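Local coordinates for bifunctional endomannanase/endoglucanase (Caldanaerobius polysaccharolyticus, PDB 3W0K), which probably hydrolyses beta-1,4-linked mannan and glucan chains within the polysaccharide, as a glycoside hydrolase of family 5 with a beta/alpha barrel, at residues K26-L31 and R70-R75; Y4-Q9 and T34-V39; R18-P23 and F62-L67; N76-L81 and F129-L134. All blocks are in the same frame, centred on the assembly; numbering follows the deposited sequence.

Interaction 1: residues K26-L31 and R70-R75; sequences KALDFL and RECSAR
Asp29 and Arg75 form a salt bridge between the two segments. Arg75 NE donates to Asp29 OD1 over 2.7 Å, with an N-H...O angle of 159°. The carboxylate oxygen lies close to the guanidinium plane, but the donor reaches it from above the carboxylate plane. The other carboxylate oxygen is linked through a water, which donates to Asp29 OD2 and accepts from Arg75 NH2 at 2.8 Å. Arg75 follows the end of helix 62-74, and its NH1 turns back to Glu71 in the last turns. Arg75 NH1 donates to Glu71 OE1 at 2.7 Å, on its anti lone pair, and to Glu71 O at 2.9 Å. Both acceptors lie near the guanidinium plane, so the bonds on NE and NH1 fix how the guanidinium is turned. Asp29, Arg75 and Glu71 thus make one salt-bridge network. Arg75 reaches it with a chain extended from CG to NE, while Glu71 bends at chi2 (-61°), which brings OE1 to NH1.

Beneath the charges, Leu28 carries the packing. Leu28 CB touches Arg75 CD at 3.5 Å. Leu28 CD1 meets Glu71 CB at 3.9 Å, the two side chains crossing at about a right angle. Leu28 CD2 lies 4.3 Å from Cys72 SG. Leu28 and Cys72 also rest on Val39 of strand 38-44. This is the contact of two neighbouring outer helices, 25-33 and 62-74, in a TIM barrel.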
# COMPACT_ATOMS: atom_id res chain seq x y z
N LYS A 26 -12.38 4.96 16.28
CA LYS A 26 -11.97 6.33 16.61
C LYS A 26 -11.07 6.91 15.52
O LYS A 26 -11.20 8.08 15.16
CB LYS A 26 -11.28 6.37 17.98
CG LYS A 26 -12.23 6.12 19.15
CD LYS A 26 -11.49 6.20 20.48
CE LYS A 26 -12.42 5.96 21.66
NZ LYS A 26 -12.99 4.59 21.69
N ALA A 27 -10.17 6.08 14.98
CA ALA A 27 -9.28 6.53 13.91
C ALA A 27 -10.11 6.80 12.65
O ALA A 27 -9.89 7.80 11.96
CB ALA A 27 -8.20 5.48 13.62
N LEU A 28 -11.06 5.91 12.35
CA LEU A 28 -11.91 6.08 11.18
C LEU A 28 -12.73 7.37 11.29
O LEU A 28 -12.94 8.06 10.29
CB LEU A 28 -12.81 4.87 10.98
CG LEU A 28 -12.10 3.55 10.63
CD1 LEU A 28 -13.13 2.44 10.48
CD2 LEU A 28 -11.31 3.71 9.34
N ASP A 29 -13.18 7.69 12.51
CA ASP A 29 -13.94 8.92 12.74
C ASP A 29 -13.05 10.12 12.43
O ASP A 29 -13.51 11.11 11.86
CB ASP A 29 -14.42 9.01 14.19
CG ASP A 29 -15.66 8.17 14.47
OD1 ASP A 29 -16.36 7.77 13.51
OD2 ASP A 29 -15.94 7.92 15.66
N PHE A 30 -11.77 10.04 12.79
CA PHE A 30 -10.84 11.13 12.52
C PHE A 30 -10.70 11.33 11.01
O PHE A 30 -10.76 12.45 10.52
CB PHE A 30 -9.47 10.86 13.14
CG PHE A 30 -8.48 11.97 12.92
CD1 PHE A 30 -8.27 12.94 13.90
CD2 PHE A 30 -7.75 12.06 11.73
CE1 PHE A 30 -7.37 13.98 13.69
CE2 PHE A 30 -6.84 13.09 11.52
CZ PHE A 30 -6.65 14.05 12.50
N LEU A 31 -10.53 10.23 10.27
CA LEU A 31 -10.40 10.32 8.82
C LEU A 31 -11.61 11.03 8.23
O LEU A 31 -11.47 11.97 7.45
CB LEU A 31 -10.27 8.92 8.20
CG LEU A 31 -8.86 8.38 7.97
CD1 LEU A 31 -8.14 8.18 9.30
CD2 LEU A 31 -8.96 7.06 7.22
N ARG A 70 -17.85 -2.67 6.75
CA ARG A 70 -19.04 -2.03 7.31
C ARG A 70 -18.71 -0.70 7.97
O ARG A 70 -19.39 0.30 7.73
CB ARG A 70 -19.73 -2.95 8.31
CG ARG A 70 -20.90 -2.30 9.04
CD ARG A 70 -21.77 -3.33 9.74
NE ARG A 70 -22.50 -4.16 8.79
CZ ARG A 70 -23.52 -3.73 8.04
NH1 ARG A 70 -23.93 -2.47 8.13
NH2 ARG A 70 -24.12 -4.56 7.20
N GLU A 71 -17.66 -0.68 8.78
CA GLU A 71 -17.27 0.55 9.46
C GLU A 71 -16.72 1.61 8.51
O GLU A 71 -16.96 2.80 8.71
CB GLU A 71 -16.30 0.25 10.60
CG GLU A 71 -16.88 -0.67 11.69
CD GLU A 71 -18.10 -0.11 12.41
OE1 GLU A 71 -18.36 1.12 12.33
OE2 GLU A 71 -18.82 -0.90 13.06
N CYS A 72 -16.01 1.19 7.47
CA CYS A 72 -15.48 2.14 6.50
C CYS A 72 -16.64 2.74 5.69
O CYS A 72 -16.76 3.96 5.56
CB CYS A 72 -14.48 1.47 5.55
SG CYS A 72 -12.85 1.18 6.28
N SER A 73 -17.51 1.87 5.18
CA SER A 73 -18.66 2.31 4.38
C SER A 73 -19.59 3.25 5.14
O SER A 73 -20.09 4.22 4.58
CB SER A 73 -19.45 1.10 3.86
OG SER A 73 -18.72 0.41 2.86
N ALA A 74 -19.79 2.98 6.43
CA ALA A 74 -20.67 3.81 7.26
C ALA A 74 -20.17 5.25 7.35
O ALA A 74 -20.96 6.18 7.52
CB ALA A 74 -20.80 3.21 8.65
N ARG A 75 -18.85 5.42 7.21
CA ARG A 75 -18.22 6.73 7.30
C ARG A 75 -17.78 7.29 5.94
O ARG A 75 -16.93 8.19 5.87
CB ARG A 75 -17.02 6.65 8.24
CG ARG A 75 -17.38 6.28 9.66
CD ARG A 75 -16.16 5.86 10.46
NE ARG A 75 -16.51 5.59 11.85
CZ ARG A 75 -17.13 4.50 12.28
NH1 ARG A 75 -17.48 3.55 11.43
NH2 ARG A 75 -17.44 4.39 13.57
O HOH W 1 -17.46 5.73 16.04

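Interaction 2: residues Y4-Q9 and T34-V39; sequences YGFNFQ and TGFNFV
Strands 4-7 and 38-44 are the first two parallel strands of the barrel, and this contact joins their N-terminal parts. Phe6 N donates to Phe38 O at 3.2 Å. Before the strand pairing proper, Asn37 grips Tyr4 twice. Asn37 N donates to Tyr4 O at 2.9 Å, nearly along the C=O axis. Asn37 OD1 accepts from Tyr4 N at 2.8 Å in its carbonyl plane, and the bond is close to straight (170°). Asn37 CG sits between its backbone N and carbonyl carbon (chi1 59°), which carries the amide oxygen back to Tyr4. Helix 25-33 links the strands as a beta-alpha-beta crossover. It ends in a Schellman motif with Gly35 as the C-prime residue, and the chain then turns into Phe36.

Phe6 and Phe36 make an edge-to-face pair, with centroids 4.8 Å apart and planes at 59°. Phe6 CE2 stands over the centre of the Phe36 ring. Both rings also touch Leu31 of the helix. Further along, Val39 CG2 comes to the edge of the Phe8 ring, 3.8 Å from CE2. At Gly5, CA lies 3.0 Å from Phe38 O in a CA-H...O contact.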
# COMPACT_ATOMS: atom_id res chain seq x y z
N TYR A 4 -7.88 9.60 -0.80
CA TYR A 4 -6.88 10.06 0.16
C TYR A 4 -7.11 9.39 1.51
O TYR A 4 -8.21 9.45 2.06
CB TYR A 4 -6.96 11.57 0.35
CG TYR A 4 -6.76 12.34 -0.93
CD1 TYR A 4 -5.48 12.52 -1.46
CD2 TYR A 4 -7.84 12.88 -1.61
CE1 TYR A 4 -5.29 13.22 -2.65
CE2 TYR A 4 -7.67 13.58 -2.80
CZ TYR A 4 -6.39 13.75 -3.31
OH TYR A 4 -6.22 14.44 -4.48
N GLY A 5 -6.08 8.77 2.05
CA GLY A 5 -6.26 8.12 3.32
C GLY A 5 -5.03 7.53 3.96
O GLY A 5 -3.92 8.06 3.85
N PHE A 6 -5.24 6.41 4.64
CA PHE A 6 -4.19 5.73 5.38
C PHE A 6 -4.30 4.22 5.30
O PHE A 6 -5.37 3.67 5.02
CB PHE A 6 -4.29 6.09 6.87
CG PHE A 6 -4.16 7.55 7.17
CD1 PHE A 6 -2.94 8.08 7.57
CD2 PHE A 6 -5.25 8.40 7.05
CE1 PHE A 6 -2.81 9.44 7.83
CE2 PHE A 6 -5.14 9.77 7.31
CZ PHE A 6 -3.91 10.29 7.70
N ASN A 7 -3.17 3.56 5.53
CA ASN A 7 -3.15 2.10 5.59
C ASN A 7 -3.33 1.79 7.08
O ASN A 7 -2.88 2.55 7.94
CB ASN A 7 -1.79 1.54 5.18
CG ASN A 7 -1.58 1.53 3.68
OD1 ASN A 7 -1.62 0.48 3.05
ND2 ASN A 7 -1.26 2.69 3.11
N PHE A 8 -4.03 0.70 7.38
CA PHE A 8 -4.23 0.25 8.75
C PHE A 8 -3.75 -1.19 8.83
O PHE A 8 -4.03 -1.99 7.94
CB PHE A 8 -5.69 0.40 9.19
CG PHE A 8 -6.05 1.81 9.58
CD1 PHE A 8 -5.69 2.31 10.82
CD2 PHE A 8 -6.74 2.63 8.69
CE1 PHE A 8 -6.00 3.62 11.18
CE2 PHE A 8 -7.07 3.94 9.04
CZ PHE A 8 -6.69 4.44 10.29
N GLN A 9 -3.03 -1.49 9.90
CA GLN A 9 -2.43 -2.80 10.10
C GLN A 9 -3.19 -3.76 11.02
O GLN A 9 -2.59 -4.63 11.66
CB GLN A 9 -0.99 -2.60 10.59
CG GLN A 9 -0.03 -1.97 9.55
CD GLN A 9 -0.30 -0.49 9.23
OE1 GLN A 9 -0.24 -0.07 8.07
NE2 GLN A 9 -0.56 0.30 10.26
N THR A 34 -11.84 14.76 8.98
CA THR A 34 -10.83 15.59 8.34
C THR A 34 -10.80 15.47 6.82
O THR A 34 -9.85 15.91 6.17
CB THR A 34 -9.42 15.34 8.93
OG1 THR A 34 -9.10 13.95 8.85
CG2 THR A 34 -9.36 15.79 10.39
N GLY A 35 -11.84 14.86 6.25
CA GLY A 35 -11.93 14.75 4.80
C GLY A 35 -11.28 13.59 4.08
O GLY A 35 -11.27 13.58 2.85
N PHE A 36 -10.70 12.64 4.81
CA PHE A 36 -10.09 11.48 4.16
C PHE A 36 -11.21 10.52 3.78
O PHE A 36 -12.23 10.44 4.48
CB PHE A 36 -9.07 10.82 5.09
CG PHE A 36 -7.87 11.69 5.38
CD1 PHE A 36 -6.79 11.71 4.51
CD2 PHE A 36 -7.84 12.49 6.51
CE1 PHE A 36 -5.68 12.52 4.76
CE2 PHE A 36 -6.74 13.31 6.78
CZ PHE A 36 -5.66 13.33 5.90
N ASN A 37 -11.02 9.78 2.69
CA ASN A 37 -12.05 8.87 2.20
C ASN A 37 -11.51 7.53 1.73
O ASN A 37 -12.18 6.82 0.97
CB ASN A 37 -12.74 9.54 1.01
CG ASN A 37 -11.77 9.87 -0.12
OD1 ASN A 37 -10.62 9.42 -0.12
ND2 ASN A 37 -12.22 10.67 -1.08
N PHE A 38 -10.33 7.17 2.20
CA PHE A 38 -9.70 5.93 1.76
C PHE A 38 -8.92 5.22 2.85
O PHE A 38 -8.21 5.84 3.63
CB PHE A 38 -8.77 6.26 0.58
CG PHE A 38 -7.99 5.08 0.05
CD1 PHE A 38 -8.52 4.28 -0.95
CD2 PHE A 38 -6.70 4.81 0.51
CE1 PHE A 38 -7.78 3.22 -1.49
CE2 PHE A 38 -5.96 3.76 -0.02
CZ PHE A 38 -6.50 2.96 -1.03
N VAL A 39 -9.08 3.90 2.88
CA VAL A 39 -8.38 3.05 3.83
C VAL A 39 -7.89 1.81 3.10
O VAL A 39 -8.64 1.20 2.34
CB VAL A 39 -9.31 2.63 5.01
CG1 VAL A 39 -8.79 1.38 5.70
CG2 VAL A 39 -9.39 3.75 6.02

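Interaction 3: residues R18-P23 and F62-L67; sequences REPEPP and FEYIDL
Pro20 lies over the Tyr64 ring, and this CH-pi contact is the centre of the interface. Pro20 CG is 3.4 Å from the Tyr64 ring centroid and 17° off the ring normal. It is displaced toward the CD2 and CE2 side, with Tyr64 CD2 at 3.3 Å. The proline ring and the tyrosine side chain cross at about a right angle. Tyr64 CG is anti to its carbonyl carbon (chi1 -85°), and from there the ring extends off the helix to the loop.

A second apolar contact lies further along the chain. Pro23 CD meets Leu67 CD2 at 3.5 Å, a little tighter than usual van der Waals contact. Pro23 CG also touches Leu67 CG, at 3.7 Å.

The polar link is indirect. A water donates to Pro20 O at 2.9 Å and is hydrogen-bonded to Tyr64 OH, also at 2.9 Å. It joins the loop backbone to the phenol without a direct bond between the segments. Glu19 OE1 comes only to 4.0 Å from Tyr64 OH. Its carboxylate plane is turned about 51° from the ring.

Segment 18-23 belongs to the loop between strand 4-7 and helix 25-33. It lies at the surface against the first turns of helix 62-74. Pro20 and Pro23 also touch Tyr68 of that helix, and the Tyr68 hydroxyl is hydrogen-bonded to Glu21 O. On another side of the helix, Phe62 and Ile65 pack against helix 105-121.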
# COMPACT_ATOMS: atom_id res chain seq x y z
N ARG A 18 -2.47 -14.99 17.73
CA ARG A 18 -2.82 -13.59 17.52
C ARG A 18 -4.12 -13.44 16.74
O ARG A 18 -4.27 -13.99 15.66
CB ARG A 18 -1.69 -12.85 16.79
CG ARG A 18 -1.97 -11.37 16.54
CD ARG A 18 -0.84 -10.69 15.78
NE ARG A 18 0.37 -10.58 16.59
CZ ARG A 18 1.58 -10.33 16.10
NH1 ARG A 18 1.76 -10.16 14.80
NH2 ARG A 18 2.62 -10.25 16.92
N GLU A 19 -5.07 -12.71 17.33
CA GLU A 19 -6.35 -12.48 16.69
C GLU A 19 -6.31 -11.16 15.93
O GLU A 19 -5.58 -10.24 16.31
CB GLU A 19 -7.46 -12.40 17.75
CG GLU A 19 -7.75 -13.71 18.46
CD GLU A 19 -8.39 -14.75 17.55
OE1 GLU A 19 -9.42 -14.43 16.92
OE2 GLU A 19 -7.86 -15.88 17.48
N PRO A 20 -7.01 -11.08 14.79
CA PRO A 20 -6.97 -9.81 14.06
C PRO A 20 -7.64 -8.74 14.93
O PRO A 20 -8.47 -9.05 15.79
CB PRO A 20 -7.77 -10.10 12.79
CG PRO A 20 -8.52 -11.36 13.08
CD PRO A 20 -7.64 -12.14 13.98
N GLU A 21 -7.23 -7.49 14.76
CA GLU A 21 -7.79 -6.42 15.57
C GLU A 21 -9.12 -5.92 15.06
O GLU A 21 -9.44 -6.06 13.88
CB GLU A 21 -6.83 -5.23 15.61
CG GLU A 21 -5.47 -5.54 16.21
CD GLU A 21 -4.57 -4.33 16.25
OE1 GLU A 21 -4.76 -3.42 15.41
OE2 GLU A 21 -3.67 -4.28 17.12
N PRO A 22 -9.97 -5.41 15.96
CA PRO A 22 -11.27 -4.89 15.55
C PRO A 22 -10.95 -3.58 14.83
O PRO A 22 -9.85 -3.03 15.00
CB PRO A 22 -11.96 -4.60 16.89
CG PRO A 22 -11.30 -5.55 17.84
CD PRO A 22 -9.86 -5.45 17.43
N PRO A 23 -11.87 -3.08 14.00
CA PRO A 23 -11.56 -1.81 13.32
C PRO A 23 -11.42 -0.68 14.33
O PRO A 23 -12.11 -0.65 15.35
CB PRO A 23 -12.78 -1.62 12.41
CG PRO A 23 -13.88 -2.31 13.15
CD PRO A 23 -13.20 -3.57 13.62
N PHE A 62 -13.11 -14.17 8.02
CA PHE A 62 -13.55 -13.14 7.08
C PHE A 62 -14.57 -12.18 7.70
O PHE A 62 -14.85 -11.12 7.15
CB PHE A 62 -14.14 -13.77 5.81
CG PHE A 62 -13.16 -14.58 5.01
CD1 PHE A 62 -13.62 -15.48 4.05
CD2 PHE A 62 -11.78 -14.44 5.19
CE1 PHE A 62 -12.73 -16.23 3.29
CE2 PHE A 62 -10.89 -15.19 4.43
CZ PHE A 62 -11.36 -16.09 3.48
N GLU A 63 -15.14 -12.56 8.84
CA GLU A 63 -16.09 -11.69 9.52
C GLU A 63 -15.41 -10.40 9.96
O GLU A 63 -16.06 -9.37 10.11
CB GLU A 63 -16.74 -12.41 10.70
CG GLU A 63 -17.69 -13.51 10.25
CD GLU A 63 -18.35 -14.26 11.39
OE1 GLU A 63 -18.97 -15.31 11.11
OE2 GLU A 63 -18.25 -13.82 12.56
N TYR A 64 -14.09 -10.46 10.15
CA TYR A 64 -13.33 -9.27 10.52
C TYR A 64 -13.27 -8.34 9.32
O TYR A 64 -13.42 -7.13 9.46
CB TYR A 64 -11.91 -9.63 10.96
CG TYR A 64 -11.81 -10.01 12.41
CD1 TYR A 64 -11.68 -9.03 13.40
CD2 TYR A 64 -11.81 -11.34 12.80
CE1 TYR A 64 -11.56 -9.37 14.74
CE2 TYR A 64 -11.69 -11.70 14.14
CZ TYR A 64 -11.56 -10.70 15.10
OH TYR A 64 -11.43 -11.05 16.43
N ILE A 65 -13.06 -8.91 8.14
CA ILE A 65 -13.00 -8.12 6.91
C ILE A 65 -14.38 -7.50 6.65
O ILE A 65 -14.47 -6.34 6.26
CB ILE A 65 -12.51 -8.96 5.71
CG1 ILE A 65 -11.11 -9.51 6.02
CG2 ILE A 65 -12.47 -8.10 4.45
CD1 ILE A 65 -10.56 -10.45 4.97
N ASP A 66 -15.44 -8.25 6.94
CA ASP A 66 -16.81 -7.75 6.78
C ASP A 66 -16.99 -6.52 7.67
O ASP A 66 -17.59 -5.52 7.27
CB ASP A 66 -17.85 -8.78 7.24
CG ASP A 66 -17.90 -10.01 6.36
OD1 ASP A 66 -17.26 -10.05 5.30
OD2 ASP A 66 -18.63 -10.95 6.75
N LEU A 67 -16.48 -6.62 8.90
CA LEU A 67 -16.58 -5.55 9.88
C LEU A 67 -15.80 -4.31 9.46
O LEU A 67 -16.29 -3.19 9.61
CB LEU A 67 -16.11 -6.04 11.26
CG LEU A 67 -16.29 -5.09 12.44
CD1 LEU A 67 -17.74 -4.61 12.52
CD2 LEU A 67 -15.88 -5.79 13.72
O HOH W 2 -10.02 -9.20 18.18

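Interaction 4: residues N76-L81 and F129-L134; sequences NIHMCL and FLSFDL
His78 NE2 and Ser131 OG share the shortest polar bond across the contact, 2.7 Å and nearly straight (168°); either could be the donor. Ser131 OG meets the imidazole at its edge. It sits between its backbone N and carbonyl carbon (chi1 61°), which aims it at the histidine. His78 CG is anti to its own N (chi1 171°), so the ring reaches across to the next strand. At its other nitrogen, His78 ND1 is hydrogen-bonded to Lys128 O. The two bonds fix the ring's rotation.

Strands 78-83 and 130-133 are the third and fourth of the eight-stranded parallel barrel. Met79 N donates to Phe129 O and Ser131 N to Met79 O; Leu81 N then donates to Ser131 O, and Asp133 N to Leu81 O at 2.8 Å. Phe129 O is gripped a second time by a water, 2.9 Å away, that also donates to Ile77 O.

Side chains alternate between two faces. Met79, Leu81, Leu130 and Phe132 share the one toward the helices, where Met79 touches Ile65 and Tyr68 of helix 62-74. Met79 and Leu130 run side by side, with Met79 CE to Leu130 CD1 at 4.1 Å. On the other face Cys80 SG lies 3.4 Å from Ser131 OG and 3.6 Å from Asp133 CB. The Asp133 carboxylate makes a salt bridge with Arg40 through OD2.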
# COMPACT_ATOMS: atom_id res chain seq x y z
N ASN A 76 -18.37 6.76 4.86
CA ASN A 76 -18.05 7.19 3.50
C ASN A 76 -16.57 7.07 3.17
O ASN A 76 -15.98 7.95 2.55
CB ASN A 76 -18.55 8.62 3.26
CG ASN A 76 -20.06 8.71 3.12
OD1 ASN A 76 -20.72 7.72 2.82
ND2 ASN A 76 -20.60 9.90 3.32
N ILE A 77 -15.97 5.97 3.62
CA ILE A 77 -14.57 5.69 3.38
C ILE A 77 -14.47 4.45 2.51
O ILE A 77 -15.11 3.44 2.80
CB ILE A 77 -13.82 5.44 4.71
CG1 ILE A 77 -13.75 6.73 5.53
CG2 ILE A 77 -12.42 4.90 4.44
CD1 ILE A 77 -13.20 6.54 6.93
N HIS A 78 -13.74 4.56 1.41
CA HIS A 78 -13.52 3.44 0.49
C HIS A 78 -12.49 2.51 1.12
O HIS A 78 -11.47 2.97 1.64
CB HIS A 78 -12.98 3.96 -0.85
CG HIS A 78 -12.54 2.87 -1.78
ND1 HIS A 78 -13.35 2.37 -2.78
CD2 HIS A 78 -11.38 2.17 -1.86
CE1 HIS A 78 -12.71 1.41 -3.42
NE2 HIS A 78 -11.51 1.27 -2.89
N MET A 79 -12.76 1.21 1.06
CA MET A 79 -11.83 0.23 1.61
C MET A 79 -11.14 -0.56 0.51
O MET A 79 -11.79 -1.12 -0.38
CB MET A 79 -12.54 -0.75 2.55
CG MET A 79 -11.58 -1.71 3.25
SD MET A 79 -12.38 -2.85 4.39
CE MET A 79 -12.18 -4.39 3.52
N CYS A 80 -9.81 -0.57 0.55
CA CYS A 80 -9.03 -1.31 -0.43
C CYS A 80 -8.39 -2.49 0.28
O CYS A 80 -7.50 -2.32 1.11
CB CYS A 80 -7.95 -0.41 -1.04
SG CYS A 80 -6.90 -1.27 -2.23
N LEU A 81 -8.90 -3.69 -0.01
CA LEU A 81 -8.40 -4.92 0.59
C LEU A 81 -7.18 -5.42 -0.18
O LEU A 81 -7.25 -5.61 -1.39
CB LEU A 81 -9.49 -6.00 0.59
CG LEU A 81 -9.12 -7.38 1.14
CD1 LEU A 81 -8.78 -7.29 2.62
CD2 LEU A 81 -10.28 -8.34 0.91
N PHE A 129 -17.12 1.75 -2.71
CA PHE A 129 -16.76 1.38 -1.35
C PHE A 129 -15.72 0.26 -1.18
O PHE A 129 -15.15 0.12 -0.10
CB PHE A 129 -18.03 0.99 -0.58
CG PHE A 129 -18.96 2.14 -0.34
CD1 PHE A 129 -18.75 3.01 0.72
CD2 PHE A 129 -20.05 2.35 -1.18
CE1 PHE A 129 -19.60 4.08 0.94
CE2 PHE A 129 -20.92 3.43 -0.96
CZ PHE A 129 -20.69 4.29 0.10
N LEU A 130 -15.47 -0.51 -2.23
CA LEU A 130 -14.52 -1.62 -2.11
C LEU A 130 -13.72 -1.94 -3.36
O LEU A 130 -14.28 -2.06 -4.45
CB LEU A 130 -15.27 -2.88 -1.65
CG LEU A 130 -14.50 -4.20 -1.53
CD1 LEU A 130 -13.48 -4.14 -0.40
CD2 LEU A 130 -15.50 -5.32 -1.28
N SER A 131 -12.41 -2.09 -3.19
CA SER A 131 -11.51 -2.46 -4.28
C SER A 131 -10.57 -3.56 -3.79
O SER A 131 -10.37 -3.71 -2.58
CB SER A 131 -10.72 -1.25 -4.80
OG SER A 131 -9.90 -0.68 -3.81
N PHE A 132 -10.02 -4.33 -4.73
CA PHE A 132 -9.11 -5.43 -4.42
C PHE A 132 -7.71 -5.12 -4.95
O PHE A 132 -7.53 -4.97 -6.16
CB PHE A 132 -9.58 -6.73 -5.09
CG PHE A 132 -10.87 -7.30 -4.54
CD1 PHE A 132 -11.44 -6.82 -3.36
CD2 PHE A 132 -11.50 -8.34 -5.22
CE1 PHE A 132 -12.61 -7.38 -2.86
CE2 PHE A 132 -12.67 -8.91 -4.72
CZ PHE A 132 -13.23 -8.43 -3.54
N ASP A 133 -6.73 -5.06 -4.05
CA ASP A 133 -5.32 -4.80 -4.40
C ASP A 133 -4.69 -6.20 -4.34
O ASP A 133 -4.36 -6.70 -3.27
CB ASP A 133 -4.72 -3.86 -3.36
CG ASP A 133 -3.30 -3.43 -3.68
OD1 ASP A 133 -2.78 -3.74 -4.78
OD2 ASP A 133 -2.70 -2.78 -2.81
N LEU A 134 -4.51 -6.80 -5.52
CA LEU A 134 -4.05 -8.18 -5.65
C LEU A 134 -2.91 -8.72 -4.79
O LEU A 134 -3.08 -9.71 -4.07
CB LEU A 134 -3.84 -8.53 -7.13
CG LEU A 134 -5.03 -8.21 -8.03
CD1 LEU A 134 -4.81 -8.85 -9.39
CD2 LEU A 134 -6.34 -8.72 -7.43
O HOH W 3 -16.08 0.87 2.51

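In the fold
All four contacts lie in the first half of a TIM barrel. Interactions 2 and 4 are in the sheet, with centres 11 Å apart; strands 38-44 and 78-83 pair directly through Val39 O and Cys80 N. Interaction 1 lies outside them, its centre about 9 Å from that of interaction 2 and about 13 Å from that of interaction 4. It shares helix 62-74 with interaction 3, whose centre is 15 Å away. Along the chain the segments of interactions 1, 2 and 3 alternate, and interaction 4 opens after they close. Leu31 packs on Phe6 and Val39, and Ile65 on Met79. Together the contacts tie the first four strands to helices 25-33 and 62-74 and to the loop that holds 18-23.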